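Local structure of 15-O-acetyltransferase (Fusarium sporotrichioides, 3FOT) at residues Ala81-Arg86 against Ile220-Glu225; Arg444-Glu449 against Asp481-Ala486. The protein transfers an acetyl group to the 15-hydroxyl of trichothecene intermediates, a step in the biosynthesis of mycotoxins such as T-2 toxin. All blocks are in the same frame, centred on the assembly; numbering follows the deposited sequence.

Contact 1: residues Ala81-Arg86 against Ile220-Glu225; sequences ALLDAR and IQWGQE
Where the loop between helices 191-205 and 246-264 runs past the C-terminal part of helix 71-88, the indole of Trp222 and the tip of Ile220 dock against Leu83, Asp84 and Arg86. The far end of the indole does most of the work. Trp222 CH2 lies 3.5 Å from Leu83 O, which comes in at the ring edge, near its plane. Trp222 CZ2 meets the methyl Leu83 CD2 at 4.0 Å. On the next turn of the helix, Arg86 runs past the indole at about a right angle, with Arg86 CG 4.0 Å from Trp222 CZ3. With CG anti to the backbone N (chi1 178°), the extended chain carries the guanidinium high over the six-membered ring, its plane turned 60° from it, too far for more than a weak cation-pi attraction. Ile220 CD1 reaches Leu83 O at 3.7 Å and also touches Asp84 OD1 (OD2 hydrogen-bonds to Tyr208 OH), while Ile220 CG2 sits 3.5 Å above the indole plane, over its centre. The loop is braced from within by Gly223 N, which donates to the syn lone pair of Glu225 OE1 at 2.6 Å. From outside, Tyr108 OH and Ser110 OG bond to Glu225 OE2. Arg86 NE hydrogen-bonds to that same Tyr108 OH, so one hydroxyl ties the helix side chain to the loop carboxylate. It is a loop-on-helix packing, with an inverse gamma turn centred on Gln221 beside the tryptophan.

Contact 2: residues Arg444-Glu449 against Asp481-Ala486; sequences RFIPHE and DSWRDA
His448 meets Trp483 with its edge and Arg484 with a face. Its CD2 edge points at the face of the Trp483 six-membered ring in a T-shaped pair, with centroids 4.9 Å apart and planes at 85°. The Arg484 guanidinium lies flat on a face of the imidazole, its plane turned 20° from the ring and its centre 4.2 Å away; Arg484 CG adds a CH-pi contact over the imidazole face. At the edge of the indole, near its plane, Trp483 CH2 meets two backbone oxygens, Ile446 O and Pro447 O, each at 3.3 Å, while Ile446 CG2 touches the same carbon from 4.1 Å. Trp483 swings its ring opposite the backbone N (chi1 -178°), which sends it off the end of strand 477-483 to this loop. Just past Trp483 the chain reverses through a type I' beta turn, Trp483 to Ala486, forming the hairpin that joins strands 477-483 and 486-494. Farther out, Glu443 OE2 accepts from both His448 NE2 and Arg484 N, fixing the imidazole against the turn. Val462 O, on strand 457-469, receives Trp483 NE1 and Arg484 NE, and Val462 also shares a backbone hydrogen bond with His448.

In the fold
The two contacts are separate: their centres lie 27 Å apart and their nearest atoms about 12 Å, and contact 1 closes along the chain before contact 2 opens. Both have helix 191-205 as a neighbour. It packs on Ala81 and Ala85 of contact 1 through Val205, Phe197, Leu201 and Leu204, and on Phe445 and Pro447 of contact 2 through Ile192, Arg195, Lys196 and Phe202. Contact 1 is the more peripheral, its centre about 24 Å from the centre of the chain, against about 15 Å for that of contact 2. Both lie away from His414, which binds 15-deacetylcalonectrin. A glycerol hydrogen-bonded to Arg86 NH1 and a sulfate near Pro447 probably come from the crystallisation liquor.

Contact 1: residues Ala81-Arg86 against Ile220-Glu225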
loop_
_atom_site.group_PDB
_atom_site.type_symbol
_atom_site.label_atom_id
_atom_site.label_comp_id
_atom_site.label_asym_id
_atom_site.label_seq_id
_atom_site.Cartn_x
_atom_site.Cartn_y
_atom_site.Cartn_z
ATOM N N ALA A 81 0.691 -6.393 -22.265
ATOM C CA ALA A 81 0.787 -6.947 -20.934
ATOM C C ALA A 81 -0.440 -6.619 -20.082
ATOM O O ALA A 81 -0.916 -7.466 -19.333
ATOM C CB ALA A 81 2.077 -6.445 -20.244
ATOM N N LEU A 82 -0.932 -5.388 -20.167
ATOM C CA LEU A 82 -2.057 -4.966 -19.327
ATOM C C LEU A 82 -3.341 -5.714 -19.713
ATOM O O LEU A 82 -4.177 -6.085 -18.859
ATOM C CB LEU A 82 -2.271 -3.460 -19.460
ATOM C CG LEU A 82 -3.395 -2.864 -18.617
ATOM C CD1 LEU A 82 -3.228 -3.133 -17.097
ATOM C CD2 LEU A 82 -3.440 -1.366 -18.885
ATOM N N LEU A 83 -3.493 -5.957 -21.005
ATOM C CA LEU A 83 -4.621 -6.789 -21.467
ATOM C C LEU A 83 -4.559 -8.211 -20.902
ATOM O O LEU A 83 -5.577 -8.726 -20.402
ATOM C CB LEU A 83 -4.700 -6.810 -23.001
ATOM C CG LEU A 83 -5.112 -5.488 -23.647
ATOM C CD1 LEU A 83 -4.751 -5.472 -25.124
ATOM C CD2 LEU A 83 -6.618 -5.222 -23.422
ATOM N N ASP A 84 -3.387 -8.851 -20.960
ATOM C CA ASP A 84 -3.212 -10.169 -20.375
ATOM C C ASP A 84 -3.511 -10.106 -18.883
ATOM O O ASP A 84 -4.140 -11.006 -18.333
ATOM C CB ASP A 84 -1.771 -10.677 -20.559
ATOM C CG ASP A 84 -1.429 -10.973 -22.004
ATOM O OD1 ASP A 84 -2.378 -11.130 -22.831
ATOM O OD2 ASP A 84 -0.202 -11.056 -22.292
ATOM N N ALA A 85 -3.046 -9.029 -18.238
ATOM C CA ALA A 85 -3.170 -8.894 -16.792
ATOM C C ALA A 85 -4.634 -8.696 -16.395
ATOM O O ALA A 85 -5.063 -9.190 -15.351
ATOM C CB ALA A 85 -2.317 -7.760 -16.288
ATOM N N ARG A 86 -5.391 -7.997 -17.237
ATOM C CA ARG A 86 -6.817 -7.766 -17.002
ATOM C C ARG A 86 -7.542 -9.102 -17.007
ATOM O O ARG A 86 -8.424 -9.337 -16.183
ATOM C CB ARG A 86 -7.431 -6.840 -18.063
ATOM C CG ARG A 86 -8.959 -6.651 -17.819
ATOM C CD ARG A 86 -9.556 -5.592 -18.683
ATOM N NE ARG A 86 -10.998 -5.460 -18.472
ATOM C CZ ARG A 86 -11.726 -4.415 -18.852
ATOM N NH1 ARG A 86 -11.164 -3.361 -19.444
ATOM N NH2 ARG A 86 -13.046 -4.416 -18.615
ATOM N N ILE A 220 -8.275 -12.667 -26.863
ATOM C CA ILE A 220 -8.770 -12.958 -25.527
ATOM C C ILE A 220 -10.288 -13.141 -25.629
ATOM O O ILE A 220 -10.964 -12.354 -26.294
ATOM C CB ILE A 220 -8.377 -11.831 -24.554
ATOM C CG1 ILE A 220 -6.838 -11.726 -24.447
ATOM C CG2 ILE A 220 -9.005 -12.059 -23.185
ATOM C CD1 ILE A 220 -6.305 -10.992 -23.189
ATOM N N GLN A 221 -10.807 -14.203 -25.015
ATOM C CA GLN A 221 -12.255 -14.422 -24.974
ATOM C C GLN A 221 -12.850 -13.661 -23.784
ATOM O O GLN A 221 -13.058 -14.235 -22.703
ATOM C CB GLN A 221 -12.595 -15.922 -24.908
ATOM C CG GLN A 221 -12.295 -16.708 -26.191
ATOM C CD GLN A 221 -13.136 -16.250 -27.385
ATOM N N TRP A 222 -13.087 -12.370 -23.987
ATOM C CA TRP A 222 -13.628 -11.496 -22.943
ATOM C C TRP A 222 -14.964 -12.011 -22.434
ATOM O O TRP A 222 -15.795 -12.488 -23.210
ATOM C CB TRP A 222 -13.743 -10.056 -23.432
ATOM C CG TRP A 222 -12.391 -9.459 -23.715
ATOM C CD1 TRP A 222 -11.918 -9.054 -24.929
ATOM C CD2 TRP A 222 -11.321 -9.258 -22.777
ATOM N NE1 TRP A 222 -10.628 -8.587 -24.804
ATOM C CE2 TRP A 222 -10.244 -8.687 -23.492
ATOM C CE3 TRP A 222 -11.193 -9.446 -21.389
ATOM C CZ2 TRP A 222 -9.040 -8.348 -22.880
ATOM C CZ3 TRP A 222 -9.987 -9.115 -20.778
ATOM C CH2 TRP A 222 -8.933 -8.562 -21.521
ATOM N N GLY A 223 -15.149 -11.925 -21.121
ATOM C CA GLY A 223 -16.235 -12.621 -20.440
ATOM C C GLY A 223 -15.689 -13.721 -19.569
ATOM O O GLY A 223 -16.108 -13.880 -18.413
ATOM N N GLN A 224 -14.711 -14.459 -20.091
ATOM C CA GLN A 224 -14.101 -15.546 -19.340
ATOM C C GLN A 224 -13.244 -15.135 -18.144
ATOM O O GLN A 224 -12.876 -15.985 -17.349
ATOM C CB GLN A 224 -13.278 -16.464 -20.247
ATOM C CG GLN A 224 -14.076 -17.027 -21.403
ATOM C CD GLN A 224 -13.290 -18.051 -22.169
ATOM O OE1 GLN A 224 -12.082 -18.214 -21.949
ATOM N NE2 GLN A 224 -13.960 -18.752 -23.083
ATOM N N GLU A 225 -12.966 -13.843 -18.011
ATOM C CA GLU A 225 -12.159 -13.333 -16.888
ATOM C C GLU A 225 -13.004 -12.972 -15.662
ATOM O O GLU A 225 -12.463 -12.721 -14.603
ATOM C CB GLU A 225 -11.355 -12.097 -17.319
ATOM C CG GLU A 225 -12.134 -10.786 -17.304
ATOM C CD GLU A 225 -13.069 -10.596 -18.519
ATOM O OE1 GLU A 225 -13.267 -11.555 -19.299
ATOM O OE2 GLU A 225 -13.589 -9.475 -18.710
#

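Contact 2: residues Arg444-Glu449 against Asp481-Ala486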
loop_
_atom_site.group_PDB
_atom_site.type_symbol
_atom_site.label_atom_id
_atom_site.label_comp_id
_atom_site.label_asym_id
_atom_site.label_seq_id
_atom_site.Cartn_x
_atom_site.Cartn_y
_atom_site.Cartn_z
ATOM N N ARG A 444 8.769 -10.540 -2.589
ATOM C CA ARG A 444 7.598 -11.388 -2.525
ATOM C C ARG A 444 6.713 -11.189 -3.738
ATOM O O ARG A 444 6.019 -12.103 -4.143
ATOM C CB ARG A 444 6.787 -11.112 -1.244
ATOM C CG ARG A 444 7.521 -11.408 0.048
ATOM C CD ARG A 444 6.554 -11.280 1.235
ATOM N NE ARG A 444 6.278 -9.870 1.504
ATOM C CZ ARG A 444 5.220 -9.399 2.165
ATOM N NH1 ARG A 444 4.270 -10.216 2.617
ATOM N NH2 ARG A 444 5.101 -8.089 2.327
ATOM N N PHE A 445 6.734 -9.986 -4.316
ATOM C CA PHE A 445 5.735 -9.599 -5.304
ATOM C C PHE A 445 6.256 -9.166 -6.667
ATOM O O PHE A 445 5.545 -9.309 -7.656
ATOM C CB PHE A 445 4.911 -8.445 -4.739
ATOM C CG PHE A 445 4.439 -8.681 -3.337
ATOM C CD1 PHE A 445 3.714 -9.820 -3.028
ATOM C CD2 PHE A 445 4.741 -7.769 -2.333
ATOM C CE1 PHE A 445 3.272 -10.055 -1.727
ATOM C CE2 PHE A 445 4.304 -7.995 -1.014
ATOM C CZ PHE A 445 3.565 -9.144 -0.729
ATOM N N ILE A 446 7.462 -8.602 -6.707
ATOM C CA ILE A 446 7.972 -7.934 -7.931
ATOM C C ILE A 446 9.328 -8.545 -8.261
ATOM O O ILE A 446 10.162 -8.692 -7.377
ATOM C CB ILE A 446 8.085 -6.407 -7.712
ATOM C CG1 ILE A 446 6.683 -5.831 -7.459
ATOM C CG2 ILE A 446 8.775 -5.700 -8.888
ATOM C CD1 ILE A 446 6.685 -4.404 -6.923
ATOM N N PRO A 447 9.561 -8.881 -9.544
ATOM C CA PRO A 447 10.853 -9.474 -9.875
ATOM C C PRO A 447 12.013 -8.479 -9.946
ATOM O O PRO A 447 11.815 -7.289 -10.193
ATOM C CB PRO A 447 10.618 -10.087 -11.258
ATOM C CG PRO A 447 9.546 -9.232 -11.875
ATOM C CD PRO A 447 8.681 -8.741 -10.723
ATOM N N HIS A 448 13.235 -8.972 -9.756
ATOM C CA HIS A 448 14.409 -8.096 -9.911
ATOM C C HIS A 448 14.640 -7.613 -11.346
ATOM O O HIS A 448 15.275 -6.553 -11.560
ATOM C CB HIS A 448 15.668 -8.816 -9.475
ATOM C CG HIS A 448 15.867 -8.862 -7.995
ATOM N ND1 HIS A 448 16.908 -9.562 -7.418
ATOM C CD2 HIS A 448 15.161 -8.318 -6.973
ATOM C CE1 HIS A 448 16.859 -9.408 -6.104
ATOM N NE2 HIS A 448 15.800 -8.674 -5.807
ATOM N N GLU A 449 14.176 -8.388 -12.322
ATOM C CA GLU A 449 14.352 -8.010 -13.725
ATOM C C GLU A 449 13.113 -8.271 -14.550
ATOM O O GLU A 449 12.291 -9.159 -14.229
ATOM C CB GLU A 449 15.540 -8.752 -14.382
ATOM C CG GLU A 449 16.883 -8.659 -13.678
ATOM C CD GLU A 449 17.119 -9.758 -12.652
ATOM O OE1 GLU A 449 16.380 -10.768 -12.625
ATOM O OE2 GLU A 449 18.083 -9.615 -11.876
ATOM N N ASP A 481 9.629 -0.730 3.792
ATOM C CA ASP A 481 9.736 -1.959 3.006
ATOM C C ASP A 481 11.179 -2.292 2.690
ATOM O O ASP A 481 12.092 -1.666 3.240
ATOM C CB ASP A 481 8.811 -1.996 1.794
ATOM C CG ASP A 481 9.022 -0.866 0.860
ATOM O OD1 ASP A 481 10.073 -0.190 0.963
ATOM O OD2 ASP A 481 8.116 -0.693 -0.008
ATOM N N SER A 482 11.375 -3.263 1.819
ATOM C CA SER A 482 12.701 -3.743 1.521
ATOM C C SER A 482 12.797 -4.113 0.061
ATOM O O SER A 482 11.848 -4.652 -0.504
ATOM C CB SER A 482 13.007 -4.990 2.352
ATOM O OG SER A 482 14.341 -5.400 2.097
ATOM N N TRP A 483 13.953 -3.833 -0.532
ATOM C CA TRP A 483 14.236 -4.306 -1.895
ATOM C C TRP A 483 15.721 -4.530 -2.037
ATOM O O TRP A 483 16.496 -3.677 -1.614
ATOM C CB TRP A 483 13.779 -3.250 -2.860
ATOM C CG TRP A 483 13.939 -3.539 -4.313
ATOM C CD1 TRP A 483 14.698 -2.841 -5.198
ATOM C CD2 TRP A 483 13.283 -4.564 -5.056
ATOM N NE1 TRP A 483 14.567 -3.386 -6.469
ATOM C CE2 TRP A 483 13.708 -4.446 -6.402
ATOM C CE3 TRP A 483 12.387 -5.589 -4.715
ATOM C CZ2 TRP A 483 13.253 -5.296 -7.414
ATOM C CZ3 TRP A 483 11.936 -6.447 -5.734
ATOM C CH2 TRP A 483 12.369 -6.280 -7.069
ATOM N N ARG A 484 16.117 -5.681 -2.598
ATOM C CA ARG A 484 17.562 -5.981 -2.807
ATOM C C ARG A 484 18.336 -5.814 -1.486
ATOM O O ARG A 484 19.469 -5.264 -1.455
ATOM C CB ARG A 484 18.166 -5.105 -3.895
ATOM C CG ARG A 484 17.553 -5.398 -5.270
ATOM C CD ARG A 484 18.093 -4.430 -6.279
ATOM N NE ARG A 484 17.564 -4.705 -7.612
ATOM C CZ ARG A 484 18.077 -5.602 -8.467
ATOM N NH1 ARG A 484 17.515 -5.760 -9.659
ATOM N NH2 ARG A 484 19.164 -6.319 -8.150
ATOM N N ASP A 485 17.705 -6.321 -0.427
ATOM C CA ASP A 485 18.240 -6.347 0.959
ATOM C C ASP A 485 18.437 -4.976 1.598
ATOM O O ASP A 485 19.105 -4.872 2.635
ATOM C CB ASP A 485 19.565 -7.108 1.042
ATOM C CG ASP A 485 19.388 -8.601 0.949
ATOM O OD1 ASP A 485 18.405 -9.142 1.510
ATOM O OD2 ASP A 485 20.271 -9.222 0.340
ATOM N N ALA A 486 17.880 -3.933 0.995
ATOM C CA ALA A 486 17.955 -2.600 1.572
ATOM C C ALA A 486 16.575 -2.172 2.041
ATOM O O ALA A 486 15.618 -2.236 1.267
ATOM C CB ALA A 486 18.501 -1.605 0.553
#